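Local coordinates for protein molybdopterin synthase catalytic subunit (Helicobacter pylori, PDB 3RPF) that probably converts precursor Z into molybdopterin, inserting two sulfur atoms delivered by its small sulfur-carrier partner to build the dithiolene group of the molybdenum cofactor, at residues A[38-43]-A[89-94]. Residues are numbered along the deposited sequence; the frame is centred on the assembly and turned at random.
Sequences GIVRKE and QSSFLC
Gly38 faces both Ser91 and Phe92, the mark of a classic beta bulge where two antiparallel strands meet near their ends. Two backbone hydrogen bonds flank it: Gly38 N donates to Phe92 O at 2.9 Å, and Ser91 N to Gly38 O at 2.9 Å. The psi of Ser91, near -12°, fits the bulge, and Ser90 CA also approaches Gly38 O at 3.4 Å, a CA-H...O contact. Past the bulge the register has moved by one, so Ile39 pairs with Ser90 as a non-hydrogen-bonded pair. Their side chains lie on the same face of the sheet, where Ile39 CG1 stands alongside Ser90 OG at 4.0 Å. Beyond the last pair, a third backbone hydrogen bond, Val40 N to Gln89 O at 2.8 Å, carries the pairing into the loop. Val40 CB, 3.6 Å from Gln89 O, and Ile39 CG2, 3.8 Å from Gln89 O, cover that oxygen with aliphatic carbon. Val40 CG2 can join this cover because it stands beside its own backbone N, with CG1 anti to that N (chi1 173°). Ser91 OG sits between its own backbone N and carbonyl carbon (chi1 61°), 3.5 Å from Gly38 O, but its hydrogen bond goes to Gly74 O of the molybdopterin converting factor chain. Phe92 starts on the opposite face from Ile39 and Ser90, and its ring leads away to stack on Phe115. Since Ile39, Val40 and Arg41 probably bind substrate, the bulge lies where strand 32-39 gives way to a likely substrate-binding segment. Within the fold, the contact joins strand 32-39, outermost in its sheet within this chain, where Ile39 makes backbone hydrogen bonds to the second MoaE subunit, to strand 90-98, with helix 14-27 touching Ser90 and strand 48-53 packing against Val40 and Ser91.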
loop_
_atom_site.group_PDB
_atom_site.type_symbol
_atom_site.label_atom_id
_atom_site.label_comp_id
_atom_site.label_asym_id
_atom_site.label_seq_id
_atom_site.Cartn_x
_atom_site.Cartn_y
_atom_site.Cartn_z
ATOM N N GLY A 38 -9.134 -0.479 5.569
ATOM C CA GLY A 38 -9.531 -1.481 6.548
ATOM C C GLY A 38 -11.034 -1.689 6.472
ATOM O O GLY A 38 -11.812 -0.743 6.655
ATOM N N ILE A 39 -11.439 -2.924 6.179
ATOM C CA ILE A 39 -12.831 -3.252 5.923
ATOM C C ILE A 39 -13.322 -4.176 7.014
ATOM O O ILE A 39 -12.643 -5.135 7.360
ATOM C CB ILE A 39 -12.970 -4.008 4.600
ATOM C CG1 ILE A 39 -12.500 -3.137 3.437
ATOM C CG2 ILE A 39 -14.409 -4.498 4.418
ATOM C CD1 ILE A 39 -12.205 -3.928 2.176
ATOM N N VAL A 40 -14.498 -3.889 7.571
ATOM C CA VAL A 40 -15.030 -4.736 8.620
ATOM C C VAL A 40 -15.474 -6.060 8.014
ATOM O O VAL A 40 -16.296 -6.103 7.100
ATOM C CB VAL A 40 -16.199 -4.050 9.356
ATOM C CG1 VAL A 40 -16.853 -5.019 10.321
ATOM C CG2 VAL A 40 -15.706 -2.798 10.094
ATOM N N ARG A 41 -14.923 -7.153 8.517
ATOM C CA ARG A 41 -15.314 -8.447 7.997
ATOM C C ARG A 41 -16.174 -9.192 9.005
ATOM O O ARG A 41 -16.118 -8.928 10.212
ATOM C CB ARG A 41 -14.088 -9.269 7.605
ATOM C CG ARG A 41 -13.035 -9.388 8.676
ATOM C CD ARG A 41 -11.883 -10.269 8.196
ATOM N NE ARG A 41 -12.346 -11.592 7.768
ATOM C CZ ARG A 41 -12.460 -12.644 8.580
ATOM N NH1 ARG A 41 -12.149 -12.533 9.868
ATOM N NH2 ARG A 41 -12.886 -13.808 8.110
ATOM N N LYS A 42 -16.987 -10.106 8.499
ATOM C CA LYS A 42 -17.826 -10.923 9.353
ATOM C C LYS A 42 -16.971 -11.975 10.035
ATOM O O LYS A 42 -16.349 -12.814 9.375
ATOM C CB LYS A 42 -18.940 -11.575 8.548
ATOM C CG LYS A 42 -19.728 -12.610 9.338
ATOM C CD LYS A 42 -20.891 -13.147 8.528
ATOM C CE LYS A 42 -21.546 -14.337 9.214
ATOM N NZ LYS A 42 -22.749 -14.817 8.470
ATOM N N GLU A 43 -16.915 -11.894 11.359
ATOM C CA GLU A 43 -16.283 -12.915 12.173
ATOM C C GLU A 43 -17.348 -13.469 13.099
ATOM O O GLU A 43 -18.052 -12.702 13.766
ATOM C CB GLU A 43 -15.132 -12.333 12.995
ATOM C CG GLU A 43 -14.486 -13.372 13.899
ATOM C CD GLU A 43 -13.363 -12.831 14.760
ATOM O OE1 GLU A 43 -13.382 -11.624 15.110
ATOM O OE2 GLU A 43 -12.461 -13.633 15.099
ATOM N N GLN A 89 -18.429 -2.846 5.414
ATOM C CA GLN A 89 -18.158 -1.410 5.326
ATOM C C GLN A 89 -16.742 -1.074 5.790
ATOM O O GLN A 89 -16.137 -1.830 6.558
ATOM C CB GLN A 89 -19.188 -0.609 6.134
ATOM C CG GLN A 89 -20.629 -0.846 5.702
ATOM C CD GLN A 89 -21.606 0.137 6.324
ATOM O OE1 GLN A 89 -21.498 0.488 7.504
ATOM N NE2 GLN A 89 -22.573 0.581 5.529
ATOM N N SER A 90 -16.222 0.064 5.332
ATOM C CA SER A 90 -14.849 0.463 5.641
ATOM C C SER A 90 -14.759 1.358 6.865
ATOM O O SER A 90 -15.586 2.248 7.061
ATOM C CB SER A 90 -14.213 1.166 4.432
ATOM O OG SER A 90 -14.336 0.369 3.265
ATOM N N SER A 91 -13.740 1.138 7.684
ATOM C CA SER A 91 -13.644 1.866 8.949
ATOM C C SER A 91 -12.392 2.722 9.009
ATOM O O SER A 91 -12.253 3.571 9.894
ATOM C CB SER A 91 -13.632 0.880 10.108
ATOM O OG SER A 91 -12.510 0.021 10.012
ATOM N N PHE A 92 -11.477 2.507 8.068
ATOM C CA PHE A 92 -10.199 3.196 8.118
ATOM C C PHE A 92 -9.647 3.240 6.702
ATOM O O PHE A 92 -9.813 2.291 5.941
ATOM C CB PHE A 92 -9.250 2.434 9.058
ATOM C CG PHE A 92 -7.788 2.837 8.937
ATOM C CD1 PHE A 92 -7.389 4.151 9.149
ATOM C CD2 PHE A 92 -6.813 1.881 8.668
ATOM C CE1 PHE A 92 -6.055 4.522 9.056
ATOM C CE2 PHE A 92 -5.464 2.235 8.583
ATOM C CZ PHE A 92 -5.081 3.568 8.777
ATOM N N LEU A 93 -9.030 4.357 6.348
ATOM C CA LEU A 93 -8.450 4.515 5.024
ATOM C C LEU A 93 -7.285 5.457 5.157
ATOM O O LEU A 93 -7.366 6.464 5.875
ATOM C CB LEU A 93 -9.483 5.092 4.047
ATOM C CG LEU A 93 -9.008 5.282 2.603
ATOM C CD1 LEU A 93 -10.117 4.967 1.607
ATOM C CD2 LEU A 93 -8.508 6.690 2.409
ATOM N N CYS A 94 -6.177 5.134 4.501
ATOM C CA CYS A 94 -5.098 6.094 4.447
ATOM C C CYS A 94 -4.393 6.069 3.123
ATOM O O CYS A 94 -4.451 5.077 2.371
ATOM C CB CYS A 94 -4.124 5.897 5.604
ATOM S SG CYS A 94 -3.228 4.358 5.565
#